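Local structure of phosphoglycerate kinase (Coxiella burnetii, 4NG4) at residues 119-122 and 123-127; 134-137 and 138-142; 78-81 and 82-85. The protein catalyses the reversible transfer of a phosphoryl group between ATP and 3-phosphoglycerate in glycolysis, giving ADP and 1,3-bisphosphoglycerate. One frame throughout, in Å; residues are numbered along the deposited sequence.

Contact 1 (119-122 and 123-127); sequences LCEN and VRFNK
The Phe125 ring has the Asn122 amide over one face, with ND2 4.1 Å above the ring plane and displaced toward the rim, while the Glu121 carboxylate carbon CD lies at the ring edge, in plane. The carboxylate stands nearly upright to the ring, their planes 84° apart. At the rim of the same face, Asn122 CB comes to 3.4 Å from Phe125 CE2, and Glu121 CG lies 3.7 Å from the same atom CE2. Phe79 meets this ring edge-to-face.

Two hydrogen bonds shape the backbone. Phe125 N donates to Asn122 O over 3.3 Å, and Arg124 N donates to Asn122 OD1 over 3.1 Å, from above the amide carbonyl plane rather than on a lone pair. The second bond is possible because Asn122 turns CG away from its own N (chi1 -165°), which carries OD1 forward along the chain. At the other end of the amide, ND2 donates to Leu71 O and Phe83 O, fixing the rotation of the group. The extended Arg124 chain runs off the turn and donates through NH1 to Gly72 O.

The evidence defines a type I beta-turn, Asn122 to Phe125, overlaid by an Asx turn, just after strand 117-120, where it presents Arg124, a predicted substrate-binding residue.

Contact 2 (134-137 and 138-142); sequences TELA and KRMAE
Lys138 N donates to Thr134 O over 2.9 Å, an almost straight bond (169° at the hydrogen). Arg139 N to Glu135 O, Met140 N to Leu136 O and Ala141 N to Ala137 O repeat the same four-residue step.

The side chains follow that spacing. Thr134 and Lys138 run side by side in the same direction, Thr134 CG2 lying 3.5 Å from Lys138 CE; the lysine stays extended beyond CG, which lays its methylenes along the methyl. One position on, Glu135 OE2 and Arg139 NH1 are 4.0 Å apart. This is a long ion pair, with the oxygen well out of the guanidinium plane, so it rests on charge attraction with no N-H aimed at the carboxylate.

On the buried side Leu136 CD1 touches Met140 CE at 3.7 Å. Leu136 also packs on Leu107 and Ala160, and Met140 on Trp106 and Val165, while the Leu136 amide at the start of the helix donates to Asn133 OD1.

Exposed Thr134, Glu135, Lys138 and Arg139 against buried Leu136, Ala137, Met140 and Ala141 mark an amphipathic alpha-helix, packed against helix 160-168 in the parallel alpha/beta fold of the domain.

Contact 3 (78-81 and 82-85); sequences KFEK and EFSL
Ser84 CB sits 3.2 Å from Lys81 O, and from there the side chain leads to OG, placed 4.2 Å from Phe79 CE1 and near the plane of that ring, at its edge. With OG turned away from the backbone N (chi1 -170°), the hydroxyl is directed to Glu121 and to the edge of Phe79; the place of CB near Lys81 O follows from the backbone turn. The strong partner of OG lies elsewhere, a hydrogen bond with Glu121 OE2, so the approach to Phe79 is only loose packing.

The backbone under these side chains is a short 3-10 turn. Phe83 N donates to Glu80 O over 3.1 Å, and Ser84 N donates to Lys81 O over 3.0 Å. The two bonds overlap, each spanning three residues.

The second ring is reached from its rim: Glu80 OE1 comes to 4.2 Å from Phe83 CE2, near the ring plane, while Glu82 CB covers part of one face. Phe83 itself packs on Pro74 and Phe125. Phe79, Glu80 and Lys81 touch a crystal neighbour, and their outer conformations may owe something to it.

Chemically, the contact separates two environments. On the exposed side, Glu80 OE2 and Glu82 OE2 are 4.9 Å apart, like charges that may raise the proton affinity of one carboxylate slightly. On the inner side, beside its bond to Ser84, the Glu121 carboxylate accepts from Leu85 N through OE1. That backbone donor would be expected to favour an ionised Glu121, and its two oxygens hold the segment just where Leu85, at the N-cap position, leads into helix 86-94.

Along the chain the order is contact 3, contact 1, contact 2, and all three lie in the domain built on the six-stranded parallel sheet, away from the sheet of the ADP-binding domain. Contact 1 is the middle member: its centre is about 9 Å from that of contact 3 and about 13 Å from that of contact 2. Contacts 2 and 3 do not touch, their nearest atoms being about 11 Å apart. Toward contact 3 the link is polar, through Glu121; toward contact 2 it is packing, with Asn126 against Leu136 and Met140. The loop carrying Arg124, a predicted substrate-binding residue, thus lies between the segment before helix 86-94 and helix 134-142.

Contact 1 (119-122 and 123-127)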
ATOM      1  N   LEU A 119     -19.732   3.383 -17.147  1.00 43.02           N
ATOM      2  CA  LEU A 119     -18.325   3.013 -16.958  1.00 39.23           C
ATOM      3  C   LEU A 119     -17.575   3.201 -18.270  1.00 37.85           C
ATOM      4  O   LEU A 119     -17.833   2.498 -19.248  1.00 38.50           O
ATOM      5  CB  LEU A 119     -18.201   1.557 -16.478  1.00 38.48           C
ATOM      6  CG  LEU A 119     -16.796   0.971 -16.283  1.00 34.74           C
ATOM      7  CD1 LEU A 119     -16.003   1.747 -15.239  1.00 31.71           C
ATOM      8  CD2 LEU A 119     -16.896  -0.493 -15.916  1.00 34.21           C
ATOM      9  N   CYS A 120     -16.658   4.166 -18.277  1.00 36.50           N
ATOM     10  CA  CYS A 120     -15.789   4.411 -19.418  1.00 35.56           C
ATOM     11  C   CYS A 120     -14.846   3.223 -19.601  1.00 33.40           C
ATOM     12  O   CYS A 120     -14.401   2.602 -18.609  1.00 32.04           O
ATOM     13  CB  CYS A 120     -14.976   5.693 -19.203  1.00 35.02           C
ATOM     14  SG  CYS A 120     -15.976   7.221 -19.065  1.00 38.91           S
ATOM     15  N   GLU A 121     -14.528   2.928 -20.863  1.00 33.11           N
ATOM     16  CA  GLU A 121     -13.643   1.824 -21.184  1.00 31.24           C
ATOM     17  C   GLU A 121     -12.215   2.120 -20.683  1.00 28.95           C
ATOM     18  O   GLU A 121     -11.787   3.276 -20.676  1.00 29.03           O
ATOM     19  CB  GLU A 121     -13.664   1.567 -22.688  1.00 32.09           C
ATOM     20  CG  GLU A 121     -12.800   0.414 -23.168  1.00 31.00           C
ATOM     21  CD  GLU A 121     -13.027  -0.879 -22.410  1.00 30.63           C
ATOM     22  OE1 GLU A 121     -12.681  -0.942 -21.205  1.00 28.81           O
ATOM     23  OE2 GLU A 121     -13.515  -1.850 -23.028  1.00 31.73           O
ATOM     24  N   ASN A 122     -11.521   1.070 -20.229  1.00 27.33           N
ATOM     25  CA  ASN A 122     -10.112   1.119 -19.797  1.00 25.24           C
ATOM     26  C   ASN A 122      -9.366   2.388 -20.260  1.00 24.85           C
ATOM     27  O   ASN A 122      -9.180   2.624 -21.451  1.00 25.54           O
ATOM     28  CB  ASN A 122      -9.397  -0.144 -20.313  1.00 24.80           C
ATOM     29  CG  ASN A 122      -8.072  -0.399 -19.642  1.00 23.13           C
ATOM     30  OD1 ASN A 122      -7.529   0.454 -18.928  1.00 21.27           O
ATOM     31  ND2 ASN A 122      -7.533  -1.585 -19.877  1.00 21.84           N
ATOM     32  N   VAL A 123      -8.955   3.208 -19.303  1.00 24.26           N
ATOM     33  CA  VAL A 123      -8.314   4.486 -19.598  1.00 24.54           C
ATOM     34  C   VAL A 123      -6.939   4.326 -20.188  1.00 24.07           C
ATOM     35  O   VAL A 123      -6.415   5.253 -20.783  1.00 25.32           O
ATOM     36  CB  VAL A 123      -8.110   5.310 -18.334  1.00 24.59           C
ATOM     37  CG1 VAL A 123      -9.432   5.783 -17.808  1.00 25.98           C
ATOM     38  CG2 VAL A 123      -7.344   4.501 -17.289  1.00 22.55           C
ATOM     39  N   ARG A 124      -6.335   3.162 -19.965  1.00 23.15           N
ATOM     40  CA  ARG A 124      -5.006   2.856 -20.475  1.00 22.54           C
ATOM     41  C   ARG A 124      -4.970   2.476 -21.959  1.00 23.07           C
ATOM     42  O   ARG A 124      -3.899   2.209 -22.497  1.00 22.86           O
ATOM     43  CB  ARG A 124      -4.387   1.751 -19.633  1.00 21.61           C
ATOM     44  CG  ARG A 124      -4.087   2.192 -18.220  1.00 21.05           C
ATOM     45  CD  ARG A 124      -3.195   1.199 -17.509  1.00 20.48           C
ATOM     46  NE  ARG A 124      -2.816   1.700 -16.200  1.00 21.07           N
ATOM     47  CZ  ARG A 124      -2.233   0.977 -15.253  1.00 21.47           C
ATOM     48  NH1 ARG A 124      -1.949  -0.312 -15.437  1.00 22.89           N
ATOM     49  NH2 ARG A 124      -1.934   1.548 -14.106  1.00 21.20           N
ATOM     50  N   PHE A 125      -6.133   2.447 -22.611  1.00 23.96           N
ATOM     51  CA  PHE A 125      -6.189   2.293 -24.060  1.00 25.42           C
ATOM     52  C   PHE A 125      -5.782   3.575 -24.753  1.00 26.97           C
ATOM     53  O   PHE A 125      -5.216   3.522 -25.846  1.00 28.30           O
ATOM     54  CB  PHE A 125      -7.580   1.895 -24.542  1.00 26.35           C
ATOM     55  CG  PHE A 125      -7.930   0.450 -24.298  1.00 26.21           C
ATOM     56  CD1 PHE A 125      -7.054  -0.581 -24.651  1.00 26.17           C
ATOM     57  CD2 PHE A 125      -9.161   0.116 -23.760  1.00 26.25           C
ATOM     58  CE1 PHE A 125      -7.393  -1.923 -24.441  1.00 26.23           C
ATOM     59  CE2 PHE A 125      -9.508  -1.214 -23.544  1.00 26.79           C
ATOM     60  CZ  PHE A 125      -8.622  -2.238 -23.894  1.00 26.82           C
ATOM     61  N   ASN A 126      -6.050   4.714 -24.113  1.00 27.37           N
ATOM     62  CA  ASN A 126      -5.841   6.018 -24.732  1.00 29.47           C
ATOM     63  C   ASN A 126      -4.355   6.328 -24.949  1.00 29.89           C
ATOM     64  O   ASN A 126      -3.581   6.356 -23.981  1.00 28.28           O
ATOM     65  CB  ASN A 126      -6.480   7.125 -23.876  1.00 30.00           C
ATOM     66  CG  ASN A 126      -7.998   6.985 -23.749  1.00 30.72           C
ATOM     67  OD1 ASN A 126      -8.685   6.600 -24.689  1.00 34.25           O
ATOM     68  ND2 ASN A 126      -8.524   7.332 -22.594  1.00 29.40           N
ATOM     69  N   LYS A 127      -3.968   6.532 -26.214  1.00 31.97           N
ATOM     70  CA  LYS A 127      -2.698   7.202 -26.547  1.00 33.78           C
ATOM     71  C   LYS A 127      -2.504   8.387 -25.589  1.00 34.09           C
ATOM     72  O   LYS A 127      -3.273   9.368 -25.655  1.00 35.21           O
ATOM     73  CB  LYS A 127      -2.705   7.741 -27.996  1.00 37.14           C
ATOM     74  CG  LYS A 127      -2.151   6.814 -29.085  1.00 38.50           C
ATOM     75  CD  LYS A 127      -2.101   7.565 -30.435  1.00 43.30           C
ATOM     76  CE  LYS A 127      -1.356   6.814 -31.549  1.00 44.81           C
ATOM     77  NZ  LYS A 127      -2.270   6.201 -32.548  1.00 46.22           N
TER

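Contact 2 (134-137 and 138-142)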
ATOM      1  N   THR A 134      -0.759  16.437 -21.896  1.00 48.19           N
ATOM      2  CA  THR A 134      -1.574  17.611 -21.597  1.00 51.00           C
ATOM      3  C   THR A 134      -2.876  17.581 -22.382  1.00 51.37           C
ATOM      4  O   THR A 134      -3.959  17.667 -21.791  1.00 50.71           O
ATOM      5  CB  THR A 134      -0.841  18.934 -21.925  1.00 56.07           C
ATOM      6  OG1 THR A 134       0.270  19.117 -21.042  1.00 56.26           O
ATOM      7  CG2 THR A 134      -1.784  20.113 -21.776  1.00 59.28           C
ATOM      8  N   GLU A 135      -2.761  17.451 -23.707  1.00 52.77           N
ATOM      9  CA  GLU A 135      -3.927  17.516 -24.590  1.00 54.09           C
ATOM     10  C   GLU A 135      -4.989  16.507 -24.161  1.00 50.08           C
ATOM     11  O   GLU A 135      -6.156  16.862 -24.009  1.00 51.04           O
ATOM     12  CB  GLU A 135      -3.536  17.296 -26.056  1.00 55.96           C
ATOM     13  CG  GLU A 135      -4.573  17.842 -27.048  1.00 60.02           C
ATOM     14  CD  GLU A 135      -4.605  17.103 -28.381  1.00 61.29           C
ATOM     15  OE1 GLU A 135      -3.942  16.050 -28.501  1.00 58.09           O
ATOM     16  OE2 GLU A 135      -5.308  17.580 -29.312  1.00 64.95           O
ATOM     17  N   LEU A 136      -4.576  15.263 -23.950  1.00 45.98           N
ATOM     18  CA  LEU A 136      -5.479  14.219 -23.458  1.00 42.57           C
ATOM     19  C   LEU A 136      -6.177  14.619 -22.165  1.00 42.10           C
ATOM     20  O   LEU A 136      -7.367  14.389 -22.002  1.00 41.61           O
ATOM     21  CB  LEU A 136      -4.712  12.913 -23.221  1.00 38.99           C
ATOM     22  CG  LEU A 136      -5.457  11.777 -22.500  1.00 35.34           C
ATOM     23  CD1 LEU A 136      -6.858  11.526 -23.058  1.00 34.98           C
ATOM     24  CD2 LEU A 136      -4.637  10.501 -22.561  1.00 32.55           C
ATOM     25  N   ALA A 137      -5.412  15.205 -21.249  1.00 42.66           N
ATOM     26  CA  ALA A 137      -5.920  15.587 -19.936  1.00 42.60           C
ATOM     27  C   ALA A 137      -6.965  16.675 -20.043  1.00 45.98           C
ATOM     28  O   ALA A 137      -8.023  16.573 -19.437  1.00 45.75           O
ATOM     29  CB  ALA A 137      -4.786  16.046 -19.037  1.00 42.95           C
ATOM     30  N   LYS A 138      -6.667  17.719 -20.809  1.00 49.86           N
ATOM     31  CA  LYS A 138      -7.619  18.815 -21.024  1.00 53.94           C
ATOM     32  C   LYS A 138      -8.946  18.281 -21.575  1.00 53.62           C
ATOM     33  O   LYS A 138     -10.013  18.750 -21.201  1.00 55.59           O
ATOM     34  CB  LYS A 138      -7.028  19.860 -21.970  1.00 58.20           C
ATOM     35  CG  LYS A 138      -5.962  20.723 -21.339  1.00 60.25           C
ATOM     36  CD  LYS A 138      -5.174  21.499 -22.390  1.00 64.46           C
ATOM     37  CE  LYS A 138      -4.259  22.543 -21.750  1.00 67.59           C
ATOM     38  NZ  LYS A 138      -3.363  23.215 -22.739  1.00 71.75           N
ATOM     39  N   ARG A 139      -8.866  17.277 -22.438  1.00 51.61           N
ATOM     40  CA  ARG A 139     -10.045  16.692 -23.068  1.00 51.74           C
ATOM     41  C   ARG A 139     -10.891  15.938 -22.045  1.00 49.00           C
ATOM     42  O   ARG A 139     -12.116  16.011 -22.077  1.00 50.46           O
ATOM     43  CB  ARG A 139      -9.618  15.751 -24.201  1.00 50.42           C
ATOM     44  CG  ARG A 139     -10.616  15.629 -25.349  1.00 53.35           C
ATOM     45  CD  ARG A 139      -9.885  15.319 -26.665  1.00 55.04           C
ATOM     46  NE  ARG A 139      -8.935  14.201 -26.533  1.00 51.58           N
ATOM     47  CZ  ARG A 139      -7.983  13.891 -27.419  1.00 51.43           C
ATOM     48  NH1 ARG A 139      -7.830  14.603 -28.535  1.00 56.13           N
ATOM     49  NH2 ARG A 139      -7.176  12.857 -27.194  1.00 47.51           N
ATOM     50  N   MET A 140     -10.230  15.200 -21.157  1.00 45.48           N
ATOM     51  CA  MET A 140     -10.901  14.536 -20.037  1.00 43.39           C
ATOM     52  C   MET A 140     -11.576  15.563 -19.128  1.00 46.10           C
ATOM     53  O   MET A 140     -12.665  15.318 -18.621  1.00 46.49           O
ATOM     54  CB  MET A 140      -9.903  13.703 -19.213  1.00 39.74           C
ATOM     55  CG  MET A 140      -9.278  12.501 -19.944  1.00 36.98           C
ATOM     56  SD  MET A 140      -8.432  11.343 -18.830  1.00 31.51           S
ATOM     57  CE  MET A 140      -8.058  10.001 -19.914  1.00 31.00           C
ATOM     58  N   ALA A 141     -10.920  16.708 -18.934  1.00 48.48           N
ATOM     59  CA  ALA A 141     -11.431  17.782 -18.073  1.00 51.64           C
ATOM     60  C   ALA A 141     -12.625  18.497 -18.694  1.00 55.73           C
ATOM     61  O   ALA A 141     -13.479  19.034 -17.983  1.00 58.30           O
ATOM     62  CB  ALA A 141     -10.334  18.779 -17.777  1.00 53.48           C
ATOM     63  N   GLU A 142     -12.654  18.513 -20.024  1.00 56.99           N
ATOM     64  CA  GLU A 142     -13.778  19.032 -20.810  1.00 60.90           C
ATOM     65  C   GLU A 142     -15.066  18.265 -20.496  1.00 60.17           C
ATOM     66  O   GLU A 142     -16.134  18.862 -20.366  1.00 63.83           O
ATOM     67  CB  GLU A 142     -13.453  18.900 -22.310  1.00 61.80           C
ATOM     68  CG  GLU A 142     -14.014  19.983 -23.211  1.00 67.85           C
ATOM     69  CD  GLU A 142     -13.363  21.342 -22.992  1.00 72.24           C
ATOM     70  OE1 GLU A 142     -12.405  21.441 -22.193  1.00 70.62           O
ATOM     71  OE2 GLU A 142     -13.816  22.321 -23.621  1.00 77.61           O
TER

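Contact 3 (78-81 and 82-85)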
ATOM      1  N   LYS A  78      -4.404   0.360 -28.761  1.00 30.26           N
ATOM      2  CA  LYS A  78      -4.746  -0.956 -29.288  1.00 31.33           C
ATOM      3  C   LYS A  78      -5.782  -1.639 -28.405  1.00 30.07           C
ATOM      4  O   LYS A  78      -5.444  -2.254 -27.383  1.00 28.46           O
ATOM      5  CB  LYS A  78      -3.490  -1.815 -29.397  1.00 31.57           C
ATOM      6  CG  LYS A  78      -3.698  -3.189 -30.038  1.00 33.24           C
ATOM      7  CD  LYS A  78      -2.570  -4.122 -29.608  1.00 33.30           C
ATOM      8  CE  LYS A  78      -2.392  -5.289 -30.539  1.00 35.83           C
ATOM      9  NZ  LYS A  78      -0.958  -5.713 -30.617  1.00 35.59           N
ATOM     10  N   PHE A  79      -7.041  -1.521 -28.809  1.00 31.32           N
ATOM     11  CA  PHE A  79      -8.144  -2.161 -28.100  1.00 31.06           C
ATOM     12  C   PHE A  79      -8.064  -3.684 -28.205  1.00 31.80           C
ATOM     13  O   PHE A  79      -7.923  -4.246 -29.300  1.00 33.59           O
ATOM     14  CB  PHE A  79      -9.507  -1.674 -28.623  1.00 32.81           C
ATOM     15  CG  PHE A  79     -10.671  -2.436 -28.059  1.00 33.15           C
ATOM     16  CD1 PHE A  79     -11.026  -2.290 -26.734  1.00 32.07           C
ATOM     17  CD2 PHE A  79     -11.399  -3.312 -28.843  1.00 35.10           C
ATOM     18  CE1 PHE A  79     -12.102  -3.002 -26.201  1.00 33.38           C
ATOM     19  CE2 PHE A  79     -12.461  -4.011 -28.322  1.00 36.28           C
ATOM     20  CZ  PHE A  79     -12.815  -3.859 -26.997  1.00 34.71           C
ATOM     21  N   GLU A  80      -8.139  -4.331 -27.045  1.00 30.66           N
ATOM     22  CA  GLU A  80      -8.271  -5.777 -26.945  1.00 31.97           C
ATOM     23  C   GLU A  80      -9.293  -6.108 -25.859  1.00 31.62           C
ATOM     24  O   GLU A  80      -9.321  -5.480 -24.805  1.00 29.78           O
ATOM     25  CB  GLU A  80      -6.916  -6.418 -26.627  1.00 31.43           C
ATOM     26  CG  GLU A  80      -5.941  -6.369 -27.777  1.00 33.43           C
ATOM     27  CD  GLU A  80      -4.602  -6.991 -27.448  1.00 35.36           C
ATOM     28  OE1 GLU A  80      -3.707  -6.268 -26.945  1.00 34.31           O
ATOM     29  OE2 GLU A  80      -4.432  -8.201 -27.723  1.00 38.66           O
ATOM     30  N   LYS A  81     -10.136  -7.095 -26.128  1.00 34.00           N
ATOM     31  CA  LYS A  81     -11.188  -7.496 -25.196  1.00 34.69           C
ATOM     32  C   LYS A  81     -10.619  -8.015 -23.876  1.00 33.48           C
ATOM     33  O   LYS A  81     -11.242  -7.887 -22.836  1.00 33.19           O
ATOM     34  CB  LYS A  81     -12.084  -8.549 -25.851  1.00 37.78           C
ATOM     35  CG  LYS A  81     -12.928  -7.980 -26.951  1.00 39.50           C
ATOM     36  CD  LYS A  81     -13.701  -9.040 -27.649  1.00 43.31           C
ATOM     37  CE  LYS A  81     -14.364  -8.488 -28.885  1.00 45.68           C
ATOM     38  NZ  LYS A  81     -14.849  -9.595 -29.749  1.00 49.25           N
ATOM     39  N   GLU A  82      -9.429  -8.597 -23.952  1.00 33.41           N
ATOM     40  CA  GLU A  82      -8.646  -9.040 -22.797  1.00 32.72           C
ATOM     41  C   GLU A  82      -8.506  -7.948 -21.710  1.00 30.21           C
ATOM     42  O   GLU A  82      -8.442  -8.252 -20.526  1.00 30.21           O
ATOM     43  CB  GLU A  82      -7.257  -9.489 -23.286  1.00 32.77           C
ATOM     44  CG  GLU A  82      -6.488 -10.366 -22.333  1.00 33.99           C
ATOM     45  CD  GLU A  82      -5.243 -10.967 -22.981  1.00 36.43           C
ATOM     46  OE1 GLU A  82      -5.209 -12.204 -23.184  1.00 39.64           O
ATOM     47  OE2 GLU A  82      -4.300 -10.203 -23.304  1.00 36.52           O
ATOM     48  N   PHE A  83      -8.464  -6.687 -22.114  1.00 28.60           N
ATOM     49  CA  PHE A  83      -8.348  -5.586 -21.180  1.00 26.74           C
ATOM     50  C   PHE A  83      -9.572  -4.671 -21.266  1.00 26.73           C
ATOM     51  O   PHE A  83      -9.478  -3.456 -21.098  1.00 25.55           O
ATOM     52  CB  PHE A  83      -7.063  -4.795 -21.466  1.00 25.63           C
ATOM     53  CG  PHE A  83      -5.812  -5.651 -21.517  1.00 26.37           C
ATOM     54  CD1 PHE A  83      -5.217  -6.107 -20.340  1.00 25.49           C
ATOM     55  CD2 PHE A  83      -5.221  -5.989 -22.735  1.00 26.94           C
ATOM     56  CE1 PHE A  83      -4.069  -6.893 -20.379  1.00 25.79           C
ATOM     57  CE2 PHE A  83      -4.062  -6.777 -22.771  1.00 26.89           C
ATOM     58  CZ  PHE A  83      -3.494  -7.224 -21.599  1.00 26.09           C
ATOM     59  N   SER A  84     -10.729  -5.263 -21.512  1.00 28.51           N
ATOM     60  CA  SER A  84     -11.973  -4.514 -21.536  1.00 29.61           C
ATOM     61  C   SER A  84     -12.614  -4.500 -20.141  1.00 29.96           C
ATOM     62  O   SER A  84     -12.644  -5.522 -19.461  1.00 31.15           O
ATOM     63  CB  SER A  84     -12.935  -5.137 -22.556  1.00 32.11           C
ATOM     64  OG  SER A  84     -14.065  -4.307 -22.783  1.00 33.62           O
ATOM     65  N   LEU A  85     -13.140  -3.355 -19.718  1.00 29.47           N
ATOM     66  CA  LEU A  85     -13.895  -3.277 -18.472  1.00 30.31           C
ATOM     67  C   LEU A  85     -15.332  -3.844 -18.595  1.00 33.55           C
ATOM     68  O   LEU A  85     -16.196  -3.567 -17.758  1.00 34.83           O
ATOM     69  CB  LEU A  85     -13.940  -1.821 -17.981  1.00 29.47           C
ATOM     70  CG  LEU A  85     -12.682  -1.288 -17.303  1.00 27.27           C
ATOM     71  CD1 LEU A  85     -12.781   0.215 -17.038  1.00 26.24           C
ATOM     72  CD2 LEU A  85     -12.417  -2.051 -16.013  1.00 25.77           C
TER